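Local coordinates for regulatory protein E2 (Bovine papillomavirus type 1, PDB 2JEX) that probably regulates viral transcription and takes part in initiating viral DNA replication by improving the DNA-binding specificity of the E1 protein, here represented by its N-terminal transactivation domain, at residues Lys70-Leu82 with Thr97-Phe110. The protein carries 1 engineered substitution. Numbering follows the deposited sequence.
Sequences KQAIEMQLSLQEL and TSWDRYMSEPKRCF
Glu74 reaches out from helix 70-82 to two residues of the segment 97-110, Tyr102 and Arg108. With CG anti to the backbone N (chi1 -179°) and the rest of the chain extended, its carboxylate lies at the edge of the Tyr102 ring, where OE2 accepts the phenol proton of Tyr102 OH at 2.8 Å, on its anti side and 28° out of the carboxylate plane. The same OE2 forms a salt bridge to Arg108 NE at 2.7 Å, and OE1 takes a weak, bent bond from Arg108 NH2; a glutamate is long enough to serve both, and the arginine's charge probably favours its ionised form. A water donates to both Tyr102 OH and Ser78 OG, bridging hydroxyls too far apart to bond directly. Ser78 OG in turn gives its proton to Glu74 O at 2.8 Å, so this carbonyl accepts from Ser78 N and OG on opposite faces of its plane. In the E2 transactivation domain, these bonds tie helix 62-83 to helix 99-103 and the loop at Arg108, while Phe110, opening strand 110-120 of the large antiparallel sheet, packs against Met75, Ser78, Leu79 and Leu82. Met75, bent at chi2 and chi3, lays SD over the Tyr102 face, 4.1 Å from the ring centroid, a Met-aromatic contact suited to a flexible thioether, while its CE meets the Phe110 edge. Leu79 CD2 covers one Phe110 face. Glutamine's methylenes and flat amide can lie along an indole: Gln71 CG makes a CH-pi contact over the Trp99 face, and OE1 nears NE1 at too poor an angle to bond.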
# COMPACT_ATOMS: atom_id res chain seq x y z
N LYS A 70 -6.40 13.49 3.82
CA LYS A 70 -5.84 12.80 4.97
C LYS A 70 -4.90 11.67 4.56
O LYS A 70 -3.82 11.53 5.13
CB LYS A 70 -6.95 12.31 5.91
CG LYS A 70 -7.44 13.41 6.85
CD LYS A 70 -8.79 13.12 7.46
CE LYS A 70 -8.78 11.95 8.43
NZ LYS A 70 -10.17 11.44 8.63
N GLN A 71 -5.31 10.90 3.56
CA GLN A 71 -4.48 9.84 2.97
C GLN A 71 -3.18 10.42 2.43
O GLN A 71 -2.11 9.88 2.65
CB GLN A 71 -5.25 9.14 1.86
CG GLN A 71 -6.50 8.38 2.35
CD GLN A 71 -7.23 7.63 1.23
OE1 GLN A 71 -7.96 6.66 1.49
NE2 GLN A 71 -7.05 8.08 -0.01
N ALA A 72 -3.31 11.55 1.73
CA ALA A 72 -2.18 12.22 1.11
C ALA A 72 -1.24 12.84 2.15
O ALA A 72 -0.03 12.79 1.98
CB ALA A 72 -2.67 13.26 0.12
N ILE A 73 -1.79 13.40 3.22
CA ILE A 73 -0.99 13.87 4.36
C ILE A 73 -0.11 12.70 4.88
O ILE A 73 1.12 12.83 4.98
CB ILE A 73 -1.88 14.46 5.49
CG1 ILE A 73 -2.46 15.82 5.07
CG2 ILE A 73 -1.12 14.60 6.80
CD1 ILE A 73 -3.69 16.30 5.88
N GLU A 74 -0.77 11.57 5.15
CA GLU A 74 -0.11 10.36 5.65
C GLU A 74 1.00 9.85 4.73
O GLU A 74 2.07 9.43 5.21
CB GLU A 74 -1.12 9.25 5.91
CG GLU A 74 -0.49 7.99 6.46
CD GLU A 74 -1.50 7.01 7.01
OE1 GLU A 74 -2.72 7.26 6.89
OE2 GLU A 74 -1.06 5.98 7.56
N MET A 75 0.74 9.87 3.43
CA MET A 75 1.71 9.46 2.43
C MET A 75 2.88 10.44 2.38
O MET A 75 4.04 10.04 2.48
CB MET A 75 1.07 9.29 1.04
CG MET A 75 0.06 8.15 0.93
SD MET A 75 0.66 6.50 1.38
CE MET A 75 1.33 5.95 -0.19
N GLN A 76 2.56 11.73 2.27
CA GLN A 76 3.58 12.78 2.25
C GLN A 76 4.56 12.70 3.42
O GLN A 76 5.78 12.63 3.21
CB GLN A 76 2.93 14.15 2.24
CG GLN A 76 3.95 15.27 2.27
CD GLN A 76 3.34 16.65 2.50
OE1 GLN A 76 2.15 16.86 2.32
NE2 GLN A 76 4.18 17.60 2.87
N LEU A 77 4.03 12.73 4.64
CA LEU A 77 4.83 12.71 5.87
C LEU A 77 5.62 11.42 6.01
O LEU A 77 6.79 11.46 6.37
CB LEU A 77 3.96 12.95 7.11
CG LEU A 77 3.16 14.26 7.15
CD1 LEU A 77 2.40 14.41 8.46
CD2 LEU A 77 4.05 15.48 6.88
N SER A 78 4.97 10.30 5.71
CA SER A 78 5.62 8.98 5.75
C SER A 78 6.79 8.92 4.78
O SER A 78 7.89 8.49 5.16
CB SER A 78 4.62 7.86 5.44
OG SER A 78 3.74 7.65 6.53
N LEU A 79 6.55 9.36 3.55
CA LEU A 79 7.59 9.36 2.53
C LEU A 79 8.73 10.32 2.86
O LEU A 79 9.89 10.01 2.58
CB LEU A 79 7.02 9.65 1.14
CG LEU A 79 6.01 8.64 0.59
CD1 LEU A 79 5.33 9.19 -0.65
CD2 LEU A 79 6.66 7.27 0.29
N GLN A 80 8.40 11.46 3.47
CA GLN A 80 9.41 12.44 3.87
C GLN A 80 10.33 11.85 4.94
O GLN A 80 11.55 12.10 4.93
CB GLN A 80 8.77 13.73 4.38
CG GLN A 80 8.19 14.64 3.31
CD GLN A 80 7.56 15.91 3.89
OE1 GLN A 80 6.99 16.74 3.17
NE2 GLN A 80 7.65 16.06 5.21
N GLU A 81 9.75 11.07 5.85
CA GLU A 81 10.53 10.35 6.85
C GLU A 81 11.44 9.31 6.19
O GLU A 81 12.63 9.24 6.51
CB GLU A 81 9.62 9.68 7.87
CG GLU A 81 8.86 10.65 8.76
CD GLU A 81 8.14 9.96 9.90
OE1 GLU A 81 7.69 10.66 10.84
OE2 GLU A 81 8.03 8.72 9.87
N LEU A 82 10.88 8.54 5.26
CA LEU A 82 11.63 7.53 4.50
C LEU A 82 12.90 8.04 3.83
O LEU A 82 13.94 7.41 3.91
CB LEU A 82 10.75 6.90 3.42
CG LEU A 82 10.38 5.43 3.56
CD1 LEU A 82 9.33 5.08 2.51
CD2 LEU A 82 11.60 4.51 3.44
N THR A 97 4.78 3.56 -4.13
CA THR A 97 4.41 4.63 -3.23
C THR A 97 2.93 5.01 -3.39
O THR A 97 2.54 6.16 -3.14
CB THR A 97 5.32 5.85 -3.44
OG1 THR A 97 5.36 6.18 -4.84
CG2 THR A 97 6.73 5.56 -2.97
N SER A 98 2.12 4.04 -3.81
CA SER A 98 0.68 4.25 -3.95
C SER A 98 -0.07 3.82 -2.69
O SER A 98 0.40 2.97 -1.92
CB SER A 98 0.13 3.53 -5.19
OG SER A 98 0.25 2.12 -5.06
N TRP A 99 -1.23 4.43 -2.47
CA TRP A 99 -2.05 4.18 -1.28
C TRP A 99 -2.51 2.73 -1.16
O TRP A 99 -2.48 2.14 -0.06
CB TRP A 99 -3.26 5.12 -1.28
CG TRP A 99 -4.18 4.89 -0.13
CD1 TRP A 99 -5.35 4.12 -0.15
CD2 TRP A 99 -4.01 5.41 1.24
NE1 TRP A 99 -5.92 4.15 1.12
CE2 TRP A 99 -5.12 4.93 1.99
CE3 TRP A 99 -3.02 6.27 1.90
CZ2 TRP A 99 -5.29 5.27 3.37
CZ3 TRP A 99 -3.22 6.60 3.27
CH2 TRP A 99 -4.34 6.11 3.99
N ASP A 100 -2.90 2.13 -2.30
CA ASP A 100 -3.32 0.72 -2.33
C ASP A 100 -2.18 -0.22 -1.96
O ASP A 100 -2.40 -1.21 -1.26
CB ASP A 100 -3.88 0.34 -3.71
CG ASP A 100 -5.23 0.98 -4.00
OD1 ASP A 100 -5.95 1.35 -3.04
OD2 ASP A 100 -5.57 1.11 -5.20
N ARG A 101 -0.97 0.08 -2.43
CA ARG A 101 0.17 -0.73 -2.04
C ARG A 101 0.38 -0.61 -0.52
O ARG A 101 0.57 -1.61 0.16
CB ARG A 101 1.43 -0.30 -2.81
CG ARG A 101 2.69 -1.12 -2.50
CD ARG A 101 2.71 -2.47 -3.20
NE ARG A 101 2.75 -2.34 -4.66
CZ ARG A 101 3.86 -2.32 -5.39
NH1 ARG A 101 5.06 -2.43 -4.83
NH2 ARG A 101 3.77 -2.19 -6.71
N TYR A 102 0.31 0.62 -0.02
CA TYR A 102 0.53 0.94 1.39
C TYR A 102 -0.50 0.25 2.29
O TYR A 102 -0.22 -0.11 3.43
CB TYR A 102 0.44 2.47 1.56
CG TYR A 102 0.66 3.00 2.96
CD1 TYR A 102 1.90 2.88 3.60
CD2 TYR A 102 -0.37 3.66 3.63
CE1 TYR A 102 2.10 3.40 4.89
CE2 TYR A 102 -0.17 4.19 4.92
CZ TYR A 102 1.07 4.04 5.54
OH TYR A 102 1.25 4.55 6.80
N MET A 103 -1.71 0.10 1.74
CA MET A 103 -2.86 -0.38 2.50
C MET A 103 -3.10 -1.85 2.31
O MET A 103 -3.77 -2.47 3.13
CB MET A 103 -4.11 0.45 2.18
CG MET A 103 -4.16 1.75 2.90
SD MET A 103 -4.18 1.62 4.70
CE MET A 103 -2.47 1.84 5.06
N SER A 104 -2.55 -2.41 1.23
CA SER A 104 -2.40 -3.86 1.07
C SER A 104 -1.79 -4.45 2.33
O SER A 104 -1.17 -3.74 3.12
CB SER A 104 -1.45 -4.18 -0.10
OG SER A 104 -2.01 -3.83 -1.36
N GLU A 105 -1.96 -5.76 2.51
CA GLU A 105 -1.49 -6.45 3.71
C GLU A 105 -0.00 -6.81 3.63
O GLU A 105 0.48 -7.27 2.59
CB GLU A 105 -2.34 -7.69 4.00
CG GLU A 105 -3.75 -7.37 4.52
CD GLU A 105 -3.83 -7.26 6.05
OE1 GLU A 105 -4.90 -7.61 6.60
OE2 GLU A 105 -2.86 -6.81 6.69
N PRO A 106 0.74 -6.56 4.74
CA PRO A 106 0.24 -5.97 5.98
C PRO A 106 0.11 -4.44 5.89
O PRO A 106 0.90 -3.79 5.20
CB PRO A 106 1.30 -6.38 7.00
CG PRO A 106 2.57 -6.44 6.21
CD PRO A 106 2.18 -6.86 4.81
N LYS A 107 -0.88 -3.90 6.61
CA LYS A 107 -1.32 -2.52 6.43
C LYS A 107 -0.37 -1.46 6.99
O LYS A 107 0.31 -1.69 7.99
CB LYS A 107 -2.71 -2.32 7.06
CG LYS A 107 -3.83 -3.08 6.39
CD LYS A 107 -5.20 -2.67 6.95
CE LYS A 107 -6.29 -3.61 6.42
NZ LYS A 107 -7.57 -3.42 7.15
N ARG A 108 -0.36 -0.29 6.34
CA ARG A 108 0.47 0.86 6.74
C ARG A 108 1.98 0.62 6.65
O ARG A 108 2.72 0.94 7.57
CB ARG A 108 0.07 1.38 8.13
CG ARG A 108 -1.33 1.95 8.21
CD ARG A 108 -1.44 3.03 9.28
NE ARG A 108 -2.38 4.10 8.92
CZ ARG A 108 -3.56 3.93 8.32
NH1 ARG A 108 -4.00 2.71 8.00
NH2 ARG A 108 -4.32 4.98 8.05
N CYS A 109 2.42 0.06 5.52
CA CYS A 109 3.84 -0.03 5.19
C CYS A 109 4.05 -0.04 3.68
O CYS A 109 3.20 -0.53 2.93
CB CYS A 109 4.51 -1.26 5.86
SG CYS A 109 4.09 -2.91 5.20
N PHE A 110 5.18 0.50 3.24
CA PHE A 110 5.50 0.52 1.82
C PHE A 110 6.13 -0.81 1.41
O PHE A 110 6.76 -1.49 2.23
CB PHE A 110 6.37 1.73 1.47
CG PHE A 110 5.74 3.05 1.85
CD1 PHE A 110 6.17 3.74 2.98
CD2 PHE A 110 4.70 3.59 1.09
CE1 PHE A 110 5.59 4.95 3.35
CE2 PHE A 110 4.10 4.81 1.45
CZ PHE A 110 4.54 5.49 2.58
O HOH W 1 3.22 5.48 8.33